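Local coordinates for surface presentation of antigens protein SpaS (Shigella flexneri, PDB 2VT1) that is required for host-cell invasion and for secretion of the three Ipa proteins, here seen as the cytoplasmic domain of this type III secretion exporter, at residues Ile8-Glu13 with Arg73-Leu78; Pro16-Ser21 with Asp69-Leu74. One frame throughout, in Å; residues are numbered along the deposited sequence.

Contact 1: residues Ile8-Glu13 with Arg73-Leu78; sequences IYFNPE and RLIVWL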
loop_
_atom_site.group_PDB
_atom_site.type_symbol
_atom_site.label_atom_id
_atom_site.label_comp_id
_atom_site.label_asym_id
_atom_site.label_seq_id
_atom_site.Cartn_x
_atom_site.Cartn_y
_atom_site.Cartn_z
ATOM N N ILE B 8 0.533 -0.919 -2.385
ATOM C CA ILE B 8 1.539 -0.565 -3.388
ATOM C C ILE B 8 1.766 -1.691 -4.394
ATOM O O ILE B 8 2.055 -2.833 -4.044
ATOM C CB ILE B 8 2.887 -0.186 -2.755
ATOM C CG1 ILE B 8 2.720 0.937 -1.741
ATOM C CG2 ILE B 8 3.873 0.236 -3.830
ATOM C CD1 ILE B 8 2.459 2.267 -2.338
ATOM N N TYR B 9 1.623 -1.340 -5.663
ATOM C CA TYR B 9 1.886 -2.239 -6.764
ATOM C C TYR B 9 3.147 -1.771 -7.488
ATOM O O TYR B 9 3.524 -0.618 -7.357
ATOM C CB TYR B 9 0.692 -2.170 -7.702
ATOM C CG TYR B 9 0.901 -2.921 -8.970
ATOM C CD1 TYR B 9 0.895 -4.304 -8.980
ATOM C CD2 TYR B 9 1.102 -2.252 -10.161
ATOM C CE1 TYR B 9 1.090 -5.010 -10.149
ATOM C CE2 TYR B 9 1.301 -2.949 -11.335
ATOM C CZ TYR B 9 1.294 -4.328 -11.322
ATOM O OH TYR B 9 1.488 -5.024 -12.491
ATOM N N PHE B 10 3.807 -2.632 -8.257
ATOM C CA PHE B 10 4.951 -2.155 -9.063
ATOM C C PHE B 10 5.233 -2.999 -10.297
ATOM O O PHE B 10 5.346 -4.211 -10.207
ATOM C CB PHE B 10 6.216 -2.070 -8.206
ATOM C CG PHE B 10 7.389 -1.432 -8.906
ATOM C CD1 PHE B 10 7.404 -0.075 -9.171
ATOM C CD2 PHE B 10 8.487 -2.185 -9.278
ATOM C CE1 PHE B 10 8.477 0.508 -9.815
ATOM C CE2 PHE B 10 9.570 -1.594 -9.919
ATOM C CZ PHE B 10 9.561 -0.254 -10.184
ATOM N N ASN B 11 5.356 -2.336 -11.445
ATOM C CA ASN B 11 5.751 -2.985 -12.710
ATOM C C ASN B 11 6.621 -2.043 -13.544
ATOM O O ASN B 11 6.159 -1.004 -14.018
ATOM C CB ASN B 11 4.523 -3.418 -13.521
ATOM C CG ASN B 11 4.894 -4.211 -14.760
ATOM O OD1 ASN B 11 6.071 -4.410 -15.059
ATOM N ND2 ASN B 11 3.885 -4.673 -15.486
ATOM N N PRO B 12 7.898 -2.398 -13.703
ATOM C CA PRO B 12 8.847 -1.493 -14.321
ATOM C C PRO B 12 8.678 -1.336 -15.840
ATOM O O PRO B 12 9.260 -0.423 -16.443
ATOM C CB PRO B 12 10.198 -2.125 -13.975
ATOM C CG PRO B 12 9.896 -3.560 -13.760
ATOM C CD PRO B 12 8.552 -3.582 -13.136
ATOM N N GLU B 13 7.882 -2.200 -16.454
ATOM C CA GLU B 13 7.621 -2.071 -17.883
ATOM C C GLU B 13 6.627 -0.937 -18.173
ATOM O O GLU B 13 6.525 -0.466 -19.312
ATOM C CB GLU B 13 7.087 -3.391 -18.451
ATOM C CG GLU B 13 8.021 -4.587 -18.279
ATOM C CD GLU B 13 9.382 -4.382 -18.940
ATOM O OE1 GLU B 13 9.461 -3.605 -19.916
ATOM O OE2 GLU B 13 10.370 -5.002 -18.482
ATOM N N ARG B 73 12.374 2.030 -2.007
ATOM C CA ARG B 73 13.275 1.402 -1.048
ATOM C C ARG B 73 12.647 0.183 -0.321
ATOM O O ARG B 73 13.342 -0.795 -0.019
ATOM C CB ARG B 73 13.800 2.446 -0.048
ATOM C CG ARG B 73 13.134 2.429 1.295
ATOM C CD ARG B 73 13.494 3.671 2.080
ATOM N NE ARG B 73 13.130 3.562 3.487
ATOM C CZ ARG B 73 11.915 3.795 3.962
ATOM N NH1 ARG B 73 10.923 4.166 3.156
ATOM N NH2 ARG B 73 11.699 3.667 5.254
ATOM N N LEU B 74 11.337 0.229 -0.062
ATOM C CA LEU B 74 10.649 -0.896 0.571
ATOM C C LEU B 74 10.569 -2.101 -0.346
ATOM O O LEU B 74 10.808 -3.223 0.073
ATOM C CB LEU B 74 9.235 -0.503 1.024
ATOM C CG LEU B 74 9.151 0.686 1.976
ATOM C CD1 LEU B 74 7.694 0.965 2.329
ATOM C CD2 LEU B 74 9.963 0.421 3.239
ATOM N N ILE B 75 10.248 -1.870 -1.607
ATOM C CA ILE B 75 10.151 -2.955 -2.580
ATOM C C ILE B 75 11.527 -3.606 -2.760
ATOM O O ILE B 75 11.661 -4.817 -2.886
ATOM C CB ILE B 75 9.601 -2.407 -3.937
ATOM C CG1 ILE B 75 8.168 -1.884 -3.754
ATOM C CG2 ILE B 75 9.658 -3.474 -5.024
ATOM C CD1 ILE B 75 7.713 -0.912 -4.832
ATOM N N VAL B 76 12.561 -2.785 -2.758
ATOM C CA VAL B 76 13.917 -3.283 -2.939
ATOM C C VAL B 76 14.382 -4.150 -1.767
ATOM O O VAL B 76 15.045 -5.163 -1.975
ATOM C CB VAL B 76 14.909 -2.124 -3.166
ATOM C CG1 VAL B 76 16.348 -2.596 -2.888
ATOM C CG2 VAL B 76 14.753 -1.577 -4.587
ATOM N N TRP B 77 14.023 -3.771 -0.541
ATOM C CA TRP B 77 14.331 -4.603 0.624
ATOM C C TRP B 77 13.602 -5.937 0.577
ATOM O O TRP B 77 14.195 -6.987 0.847
ATOM C CB TRP B 77 13.968 -3.884 1.910
ATOM C CG TRP B 77 14.108 -4.721 3.152
ATOM C CD1 TRP B 77 13.110 -5.039 4.032
ATOM C CD2 TRP B 77 15.304 -5.344 3.662
ATOM N NE1 TRP B 77 13.611 -5.822 5.049
ATOM C CE2 TRP B 77 14.951 -6.017 4.853
ATOM C CE3 TRP B 77 16.632 -5.398 3.231
ATOM C CZ2 TRP B 77 15.876 -6.727 5.619
ATOM C CZ3 TRP B 77 17.548 -6.113 3.992
ATOM C CH2 TRP B 77 17.165 -6.764 5.172
ATOM N N LEU B 78 12.308 -5.893 0.256
ATOM C CA LEU B 78 11.518 -7.103 0.170
ATOM C C LEU B 78 12.061 -8.043 -0.907
ATOM O O LEU B 78 11.919 -9.250 -0.805
ATOM C CB LEU B 78 10.047 -6.769 -0.111
ATOM C CG LEU B 78 9.294 -6.101 1.029
ATOM C CD1 LEU B 78 7.836 -5.859 0.649
ATOM C CD2 LEU B 78 9.406 -6.945 2.271
#
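The Phe-10 ring is met obliquely by the tip of Ile-75, whose CD1 is 4.1 Å from Phe-10 CG, while one face of the ring carries the Pro-12 nitrogen, 4.2 Å above the plane and displaced toward the rim. The same methyl comes closer still to the carbon that carries the ring: Phe-10 CB lies 3.9 Å from Ile-75 CD1. A third contact is made by Ile-8, whose CG2 is 4.1 Å from Ile-75 CD1. A single methyl thus meets both Ile-8 and Phe-10. It gets there because Ile-75 CG1 stands beside the backbone N (chi1 -64°) and the chain then runs out nearly straight. No hydrogen bond joins the segments; the contact is wholly apolar. Past the ring the chain turns, and Asn-11 OD1 accepts from Glu-13 N at 3.2 Å in an Asx turn, the donor lying above the carbonyl plane and not on a lone pair. Pro-18 also touches Ile-8, Phe-10 and Ile-75. Across an interface, Ile-8 pairs in an antiparallel ladder with a strand of a second chain. The motif is a helix packed on a beta-sheet, with helix 68-80 resting against the end of strand 4-9 in the exporter's cytoplasmic domain.

Contact 2: residues Pro16-Ser21 with Asp69-Leu74; sequences PAPFIS and DEVLRL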
loop_
_atom_site.group_PDB
_atom_site.type_symbol
_atom_site.label_atom_id
_atom_site.label_comp_id
_atom_site.label_asym_id
_atom_site.label_seq_id
_atom_site.Cartn_x
_atom_site.Cartn_y
_atom_site.Cartn_z
ATOM N N PRO B 16 8.547 3.764 -13.929
ATOM C CA PRO B 16 9.556 3.577 -12.887
ATOM C C PRO B 16 9.021 3.928 -11.502
ATOM O O PRO B 16 9.685 3.684 -10.501
ATOM C CB PRO B 16 10.680 4.529 -13.310
ATOM C CG PRO B 16 10.001 5.605 -14.082
ATOM C CD PRO B 16 8.774 4.991 -14.716
ATOM N N ALA B 17 7.817 4.479 -11.456
ATOM C CA ALA B 17 7.179 4.823 -10.198
ATOM C C ALA B 17 6.235 3.719 -9.751
ATOM O O ALA B 17 5.534 3.137 -10.585
ATOM C CB ALA B 17 6.415 6.118 -10.347
ATOM N N PRO B 18 6.215 3.430 -8.433
ATOM C CA PRO B 18 5.220 2.534 -7.818
ATOM C C PRO B 18 3.802 3.071 -7.986
ATOM O O PRO B 18 3.632 4.232 -8.270
ATOM C CB PRO B 18 5.623 2.514 -6.330
ATOM C CG PRO B 18 7.075 2.906 -6.318
ATOM C CD PRO B 18 7.224 3.887 -7.463
ATOM N N PHE B 19 2.798 2.234 -7.795
ATOM C CA PHE B 19 1.411 2.611 -8.052
ATOM C C PHE B 19 0.576 2.320 -6.808
ATOM O O PHE B 19 0.661 1.235 -6.247
ATOM C CB PHE B 19 0.896 1.813 -9.255
ATOM C CG PHE B 19 -0.588 1.934 -9.511
ATOM C CD1 PHE B 19 -1.068 2.797 -10.474
ATOM C CD2 PHE B 19 -1.488 1.147 -8.832
ATOM C CE1 PHE B 19 -2.415 2.896 -10.735
ATOM C CE2 PHE B 19 -2.852 1.245 -9.089
ATOM C CZ PHE B 19 -3.312 2.109 -10.047
ATOM N N ILE B 20 -0.193 3.309 -6.361
ATOM C CA ILE B 20 -1.068 3.160 -5.192
ATOM C C ILE B 20 -2.397 2.495 -5.569
ATOM O O ILE B 20 -3.196 3.078 -6.294
ATOM C CB ILE B 20 -1.364 4.524 -4.524
ATOM C CG1 ILE B 20 -0.081 5.105 -3.909
ATOM C CG2 ILE B 20 -2.502 4.365 -3.472
ATOM C CD1 ILE B 20 -0.178 6.565 -3.505
ATOM N N SER B 21 -2.610 1.286 -5.054
ATOM C CA SER B 21 -3.788 0.458 -5.345
ATOM C C SER B 21 -4.938 0.594 -4.335
ATOM O O SER B 21 -6.051 0.136 -4.584
ATOM C CB SER B 21 -3.373 -1.006 -5.363
ATOM O OG SER B 21 -2.679 -1.345 -4.170
ATOM N N ASP B 69 11.420 7.244 -4.626
ATOM C CA ASP B 69 12.535 6.488 -4.035
ATOM C C ASP B 69 12.255 6.025 -2.602
ATOM O O ASP B 69 12.693 4.968 -2.185
ATOM C CB ASP B 69 13.802 7.355 -4.021
ATOM C CG ASP B 69 14.757 7.037 -5.160
ATOM O OD1 ASP B 69 15.081 7.969 -5.931
ATOM O OD2 ASP B 69 15.185 5.864 -5.293
ATOM N N GLU B 70 11.549 6.836 -1.834
ATOM C CA GLU B 70 11.186 6.464 -0.462
ATOM C C GLU B 70 10.271 5.244 -0.465
ATOM O O GLU B 70 10.303 4.440 0.465
ATOM C CB GLU B 70 10.499 7.633 0.249
ATOM C CG GLU B 70 10.221 7.378 1.724
ATOM C CD GLU B 70 9.714 8.608 2.465
ATOM O OE1 GLU B 70 9.588 9.687 1.836
ATOM O OE2 GLU B 70 9.444 8.490 3.682
ATOM N N VAL B 71 9.453 5.111 -1.513
ATOM C CA VAL B 71 8.547 3.971 -1.630
ATOM C C VAL B 71 9.289 2.782 -2.210
ATOM O O VAL B 71 9.164 1.665 -1.744
ATOM C CB VAL B 71 7.312 4.305 -2.499
ATOM C CG1 VAL B 71 6.495 3.055 -2.745
ATOM C CG2 VAL B 71 6.450 5.363 -1.809
ATOM N N LEU B 72 10.092 3.047 -3.228
ATOM C CA LEU B 72 10.833 2.024 -3.913
ATOM C C LEU B 72 11.847 1.322 -2.993
ATOM O O LEU B 72 12.139 0.143 -3.169
ATOM C CB LEU B 72 11.537 2.641 -5.120
ATOM C CG LEU B 72 12.109 1.668 -6.136
ATOM C CD1 LEU B 72 11.061 0.639 -6.542
ATOM C CD2 LEU B 72 12.594 2.466 -7.343
ATOM N N ARG B 73 12.374 2.030 -2.007
ATOM C CA ARG B 73 13.275 1.402 -1.048
ATOM C C ARG B 73 12.647 0.183 -0.321
ATOM O O ARG B 73 13.342 -0.795 -0.019
ATOM C CB ARG B 73 13.800 2.446 -0.048
ATOM C CG ARG B 73 13.134 2.429 1.295
ATOM C CD ARG B 73 13.494 3.671 2.080
ATOM N NE ARG B 73 13.130 3.562 3.487
ATOM C CZ ARG B 73 11.915 3.795 3.962
ATOM N NH1 ARG B 73 10.923 4.166 3.156
ATOM N NH2 ARG B 73 11.699 3.667 5.254
ATOM N N LEU B 74 11.337 0.229 -0.062
ATOM C CA LEU B 74 10.649 -0.896 0.571
ATOM C C LEU B 74 10.569 -2.101 -0.346
ATOM O O LEU B 74 10.808 -3.223 0.073
ATOM C CB LEU B 74 9.235 -0.503 1.024
ATOM C CG LEU B 74 9.151 0.686 1.976
ATOM C CD1 LEU B 74 7.694 0.965 2.329
ATOM C CD2 LEU B 74 9.963 0.421 3.239
#
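Pro-18 lays the CB-CG side of its ring over Val-71, and both ring atoms bear on one methyl: Val-71 CG1 is 3.6 Å from Pro-18 CG and 3.7 Å from Pro-18 CB. The two side chains run antiparallel alongside each other, and Pro-18 CG is also 4.1 Å from Val-71 CB. Placing CG1 anti to the backbone N (chi1 173°) turns that branch to the proline, while Leu-49 and Leu-53 of helix 47-56 also pack against Val-71. The ring also edges up to the helix backbone, its CG 4.3 Å from Leu-72 N. Pro-18 and Val-71 are both buried, and their meeting belongs to the core where helix 68-80 covers a small antiparallel sheet, at the point where the chain leads into strand 19-25. Farther out, the contact thins: the Pro-16 carbonyl oxygen comes only within 4.5 Å of Leu-72 CD2, a loose approach near the surface. On the helix itself, Arg-73 folds back toward the preceding turn. Its NH1 donates to Glu-70 O at 2.8 Å, in the carbonyl plane and on a lone pair, although the bond is bent (146° at the hydrogen). The acceptor also lies almost in the guanidinium plane, and Leu-74 CD2 lies 3.8 Å above that plane, nearer the rim of one face than its middle. With NH2 in a salt bridge to Asp-46, the guanidinium is gripped at both terminal nitrogens, which should restrict its rotation, and Glu-70 is paired through OE1 with Lys-52.

Contacts 1 and 2 use successive, overlapping parts of helix 68-80, sharing Arg-73 and Leu-74, and their centres are about 6 Å apart. Their other segments, 8-13 and 16-21, flank a short connection between neighbouring antiparallel strands. A probable hydrogen bond of 2.8 Å from Tyr-9 N to Phe-19 O ties these together, and the Phe-10 ring bridges the two contacts: its CD1 is 3.7 Å from Pro-18 CA, and its CE1 packs 3.5 Å from Pro-16 O. Ile-8, Phe-10 and Pro-18 form one apolar patch facing helix 68-80; Ile-75 also touches Pro-18 and Val-71 also touches Ile-8, so the two contacts interlock.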